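Local coordinates for uncharacterized protein (Methanothermobacter thermautotrophicus, PDB 1L1S), which is of unknown function but belongs to the DsrE/DsrF-like family, whose characterised members take part in sulfur metabolism, at residues R68-L76 / V90-H99. Sequence-based numbering, arbitrary orientation.
Sequences RFCACSNTL and VDVVSSGVGH
Arg68 and Asp91 form a salt bridge across neighbouring strands. NE of Arg68 donates to OD2 of Asp91 at 2.9 Å, on the anti lone pair of the carboxylate oxygen. That oxygen lies close to the guanidinium plane, although the two flat groups are turned 58° apart. The extended Arg68 chain, with CG anti to the backbone N (chi1 -177°), carries the guanidinium along the sheet face shared with Cys70, Asp91 and Val93. Its NH1 makes a second salt bridge to Glu38. The same glutamate accepts from His99 NE2, so one carboxylate holds both basic groups, and their planes stand almost perpendicular.

Four backbone hydrogen bonds join the parallel strands, the last from Ser73, just past strand 68-72. Asp91 N donates to Phe69 O and Ala71 N to Asp91 O. Val93 N then donates to Ala71 O, and Ser73 N to Val93 O at 2.8 Å. Just past the strands, Gly96 N donates a hydrogen bond to Cys72 SG at 3.1 Å. The Cys72 thiol, anti to its own N (chi1 -174°), thus meets the first turn of helix 96-105. Ser95 caps that helix through OG, which accepts from Gly98 N.

On the face of Cys70, Asp91 and Val93, Val93 CG1 sits 3.8 Å from Cys70 CB and also lies over one face of the His99 ring, offset toward its rim. Cys70 SG lies over one face of the Arg68 guanidinium, likewise offset toward the rim. On the face of Ala71 and Val92, Val92 CG1 touches Leu76 CD1 at 4.3 Å, while Val90 CG1 lies near Ala71 CB.

Strand 68-72, helix 73-78 and strand 91-93 make a beta-alpha-beta unit at one border of the chain's parallel sheet, within the alpha/beta fold of the DsrE/DsrF-like family.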
ATOM      1  N   ARG A  68      17.829   0.241   7.609  1.00 20.36           N
ATOM      2  CA  ARG A  68      18.173  -1.078   7.119  1.00 20.41           C
ATOM      3  C   ARG A  68      17.445  -1.426   5.809  1.00 21.40           C
ATOM      4  O   ARG A  68      16.216  -1.553   5.774  1.00 19.74           O
ATOM      5  CB  ARG A  68      17.838  -2.130   8.188  1.00 19.52           C
ATOM      6  CG  ARG A  68      18.223  -3.543   7.804  1.00 20.21           C
ATOM      7  CD  ARG A  68      17.635  -4.577   8.770  1.00 21.71           C
ATOM      8  NE  ARG A  68      18.100  -5.927   8.455  1.00 20.44           N
ATOM      9  CZ  ARG A  68      17.457  -7.041   8.791  1.00 22.07           C
ATOM     10  NH1 ARG A  68      16.309  -6.969   9.451  1.00 19.99           N
ATOM     11  NH2 ARG A  68      17.969  -8.227   8.479  1.00 21.62           N
ATOM     12  N   PHE A  69      18.209  -1.580   4.732  1.00 21.38           N
ATOM     13  CA  PHE A  69      17.622  -1.953   3.452  1.00 22.14           C
ATOM     14  C   PHE A  69      17.729  -3.470   3.324  1.00 23.09           C
ATOM     15  O   PHE A  69      18.784  -4.044   3.583  1.00 22.35           O
ATOM     16  CB  PHE A  69      18.353  -1.269   2.296  1.00 21.11           C
ATOM     17  CG  PHE A  69      18.126   0.210   2.243  1.00 22.57           C
ATOM     18  CD1 PHE A  69      18.854   1.070   3.060  1.00 21.94           C
ATOM     19  CD2 PHE A  69      17.175   0.749   1.382  1.00 21.64           C
ATOM     20  CE1 PHE A  69      18.642   2.435   3.017  1.00 22.18           C
ATOM     21  CE2 PHE A  69      16.957   2.116   1.332  1.00 21.70           C
ATOM     22  CZ  PHE A  69      17.690   2.960   2.147  1.00 22.44           C
ATOM     23  N   CYS A  70      16.627  -4.100   2.929  1.00 24.17           N
ATOM     24  CA  CYS A  70      16.543  -5.549   2.790  1.00 25.73           C
ATOM     25  C   CYS A  70      16.164  -5.985   1.380  1.00 26.19           C
ATOM     26  O   CYS A  70      15.177  -5.514   0.824  1.00 26.29           O
ATOM     27  CB  CYS A  70      15.503  -6.091   3.771  1.00 26.02           C
ATOM     28  SG  CYS A  70      15.718  -5.490   5.467  1.00 29.62           S
ATOM     29  N   ALA A  71      16.958  -6.892   0.816  1.00 27.60           N
ATOM     30  CA  ALA A  71      16.725  -7.426  -0.522  1.00 28.87           C
ATOM     31  C   ALA A  71      16.111  -8.812  -0.355  1.00 30.18           C
ATOM     32  O   ALA A  71      16.390  -9.507   0.621  1.00 29.73           O
ATOM     33  CB  ALA A  71      18.040  -7.515  -1.288  1.00 29.02           C
ATOM     34  N   CYS A  72      15.270  -9.203  -1.304  1.00 32.60           N
ATOM     35  CA  CYS A  72      14.591 -10.488  -1.246  1.00 35.50           C
ATOM     36  C   CYS A  72      15.458 -11.616  -1.794  1.00 38.14           C
ATOM     37  O   CYS A  72      15.853 -11.603  -2.963  1.00 38.08           O
ATOM     38  CB  CYS A  72      13.279 -10.404  -2.027  1.00 35.06           C
ATOM     39  SG  CYS A  72      12.267 -11.869  -1.897  1.00 35.78           S
ATOM     40  N   SER A  73      15.748 -12.589  -0.935  1.00 40.97           N
ATOM     41  CA  SER A  73      16.578 -13.738  -1.294  1.00 44.29           C
ATOM     42  C   SER A  73      16.079 -14.458  -2.547  1.00 46.04           C
ATOM     43  O   SER A  73      16.875 -14.965  -3.335  1.00 46.28           O
ATOM     44  CB  SER A  73      16.631 -14.725  -0.116  1.00 45.66           C
ATOM     45  OG  SER A  73      17.519 -15.810  -0.353  1.00 46.68           O
ATOM     46  N   ASN A  74      14.761 -14.491  -2.730  1.00 48.42           N
ATOM     47  CA  ASN A  74      14.149 -15.159  -3.878  1.00 49.73           C
ATOM     48  C   ASN A  74      14.246 -14.323  -5.147  1.00 50.53           C
ATOM     49  O   ASN A  74      14.817 -14.760  -6.152  1.00 51.39           O
ATOM     50  CB  ASN A  74      12.678 -15.468  -3.575  1.00 50.92           C
ATOM     51  CG  ASN A  74      12.511 -16.381  -2.367  1.00 52.00           C
ATOM     52  OD1 ASN A  74      11.436 -16.444  -1.762  1.00 51.93           O
ATOM     53  ND2 ASN A  74      13.577 -17.100  -2.014  1.00 52.18           N
ATOM     54  N   THR A  75      13.688 -13.117  -5.108  1.00 50.80           N
ATOM     55  CA  THR A  75      13.733 -12.249  -6.274  1.00 50.56           C
ATOM     56  C   THR A  75      15.146 -12.195  -6.850  1.00 49.76           C
ATOM     57  O   THR A  75      15.321 -12.287  -8.068  1.00 49.57           O
ATOM     58  CB  THR A  75      13.272 -10.800  -5.938  1.00 51.51           C
ATOM     59  OG1 THR A  75      14.223 -10.173  -5.068  1.00 52.46           O
ATOM     60  CG2 THR A  75      11.902 -10.818  -5.266  1.00 51.67           C
ATOM     61  N   LEU A  76      16.146 -12.054  -5.975  1.00 48.61           N
ATOM     62  CA  LEU A  76      17.544 -11.974  -6.410  1.00 47.88           C
ATOM     63  C   LEU A  76      17.862 -13.003  -7.468  1.00 47.80           C
ATOM     64  O   LEU A  76      18.286 -12.663  -8.564  1.00 47.29           O
ATOM     65  CB  LEU A  76      18.504 -12.173  -5.237  1.00 46.67           C
ATOM     66  CG  LEU A  76      18.661 -11.015  -4.253  1.00 45.87           C
ATOM     67  CD1 LEU A  76      19.781 -11.357  -3.272  1.00 45.69           C
ATOM     68  CD2 LEU A  76      18.970  -9.727  -5.002  1.00 44.93           C
ATOM     69  N   VAL A  90      23.584  -3.344   2.624  1.00 28.04           N
ATOM     70  CA  VAL A  90      22.271  -3.884   2.307  1.00 26.41           C
ATOM     71  C   VAL A  90      22.214  -5.317   2.793  1.00 25.63           C
ATOM     72  O   VAL A  90      23.113  -6.110   2.499  1.00 26.50           O
ATOM     73  CB  VAL A  90      22.000  -3.885   0.782  1.00 25.92           C
ATOM     74  CG1 VAL A  90      20.586  -4.417   0.506  1.00 25.22           C
ATOM     75  CG2 VAL A  90      22.164  -2.482   0.224  1.00 24.03           C
ATOM     76  N   ASP A  91      21.160  -5.650   3.526  1.00 24.97           N
ATOM     77  CA  ASP A  91      20.982  -6.994   4.051  1.00 25.26           C
ATOM     78  C   ASP A  91      20.030  -7.787   3.181  1.00 24.97           C
ATOM     79  O   ASP A  91      19.251  -7.227   2.417  1.00 25.73           O
ATOM     80  CB  ASP A  91      20.427  -6.962   5.475  1.00 26.50           C
ATOM     81  CG  ASP A  91      21.329  -6.213   6.438  1.00 29.42           C
ATOM     82  OD1 ASP A  91      22.565  -6.149   6.197  1.00 29.97           O
ATOM     83  OD2 ASP A  91      20.797  -5.701   7.448  1.00 31.22           O
ATOM     84  N   VAL A  92      20.093  -9.098   3.318  1.00 24.17           N
ATOM     85  CA  VAL A  92      19.256  -9.995   2.551  1.00 24.72           C
ATOM     86  C   VAL A  92      18.328 -10.738   3.500  1.00 24.80           C
ATOM     87  O   VAL A  92      18.757 -11.235   4.544  1.00 24.54           O
ATOM     88  CB  VAL A  92      20.110 -11.028   1.781  1.00 24.79           C
ATOM     89  CG1 VAL A  92      19.222 -11.958   0.985  1.00 26.00           C
ATOM     90  CG2 VAL A  92      21.060 -10.315   0.846  1.00 25.16           C
ATOM     91  N   VAL A  93      17.047 -10.773   3.153  1.00 24.29           N
ATOM     92  CA  VAL A  93      16.068 -11.488   3.956  1.00 24.16           C
ATOM     93  C   VAL A  93      15.639 -12.649   3.088  1.00 24.21           C
ATOM     94  O   VAL A  93      15.785 -12.598   1.869  1.00 24.05           O
ATOM     95  CB  VAL A  93      14.847 -10.601   4.328  1.00 23.79           C
ATOM     96  CG1 VAL A  93      15.273  -9.539   5.323  1.00 23.49           C
ATOM     97  CG2 VAL A  93      14.242  -9.968   3.077  1.00 22.14           C
ATOM     98  N   SER A  94      15.128 -13.700   3.713  1.00 24.65           N
ATOM     99  CA  SER A  94      14.714 -14.875   2.972  1.00 25.40           C
ATOM    100  C   SER A  94      13.575 -14.592   1.994  1.00 25.77           C
ATOM    101  O   SER A  94      13.506 -15.202   0.933  1.00 26.03           O
ATOM    102  CB  SER A  94      14.320 -15.986   3.951  1.00 26.17           C
ATOM    103  OG  SER A  94      13.421 -15.509   4.935  1.00 28.54           O
ATOM    104  N   SER A  95      12.690 -13.665   2.354  1.00 25.73           N
ATOM    105  CA  SER A  95      11.545 -13.305   1.517  1.00 24.61           C
ATOM    106  C   SER A  95      11.097 -11.876   1.794  1.00 23.91           C
ATOM    107  O   SER A  95      10.881 -11.507   2.947  1.00 23.66           O
ATOM    108  CB  SER A  95      10.371 -14.235   1.796  1.00 25.15           C
ATOM    109  OG  SER A  95       9.170 -13.679   1.277  1.00 28.54           O
ATOM    110  N   GLY A  96      10.945 -11.086   0.740  1.00 22.94           N
ATOM    111  CA  GLY A  96      10.521  -9.706   0.906  1.00 21.95           C
ATOM    112  C   GLY A  96       9.152  -9.624   1.553  1.00 21.33           C
ATOM    113  O   GLY A  96       9.004  -9.011   2.609  1.00 20.59           O
ATOM    114  N   VAL A  97       8.153 -10.249   0.936  1.00 20.36           N
ATOM    115  CA  VAL A  97       6.807 -10.229   1.496  1.00 20.68           C
ATOM    116  C   VAL A  97       6.742 -10.924   2.852  1.00 19.29           C
ATOM    117  O   VAL A  97       6.056 -10.458   3.754  1.00 18.86           O
ATOM    118  CB  VAL A  97       5.770 -10.869   0.539  1.00 21.52           C
ATOM    119  CG1 VAL A  97       5.428  -9.896  -0.566  1.00 23.27           C
ATOM    120  CG2 VAL A  97       6.319 -12.154  -0.062  1.00 22.04           C
ATOM    121  N   GLY A  98       7.460 -12.036   2.995  1.00 19.34           N
ATOM    122  CA  GLY A  98       7.472 -12.741   4.264  1.00 17.43           C
ATOM    123  C   GLY A  98       8.024 -11.848   5.371  1.00 17.29           C
ATOM    124  O   GLY A  98       7.450 -11.767   6.449  1.00 17.58           O
ATOM    125  N   HIS A  99       9.137 -11.172   5.107  1.00 16.94           N
ATOM    126  CA  HIS A  99       9.729 -10.295   6.109  1.00 16.51           C
ATOM    127  C   HIS A  99       8.719  -9.205   6.489  1.00 16.44           C
ATOM    128  O   HIS A  99       8.555  -8.892   7.665  1.00 15.62           O
ATOM    129  CB  HIS A  99      11.020  -9.653   5.593  1.00 16.63           C
ATOM    130  CG  HIS A  99      11.749  -8.865   6.639  1.00 19.75           C
ATOM    131  ND1 HIS A  99      12.298  -9.450   7.762  1.00 20.67           N
ATOM    132  CD2 HIS A  99      11.974  -7.533   6.762  1.00 18.78           C
ATOM    133  CE1 HIS A  99      12.828  -8.514   8.530  1.00 20.43           C
ATOM    134  NE2 HIS A  99      12.646  -7.343   7.947  1.00 20.23           N
TER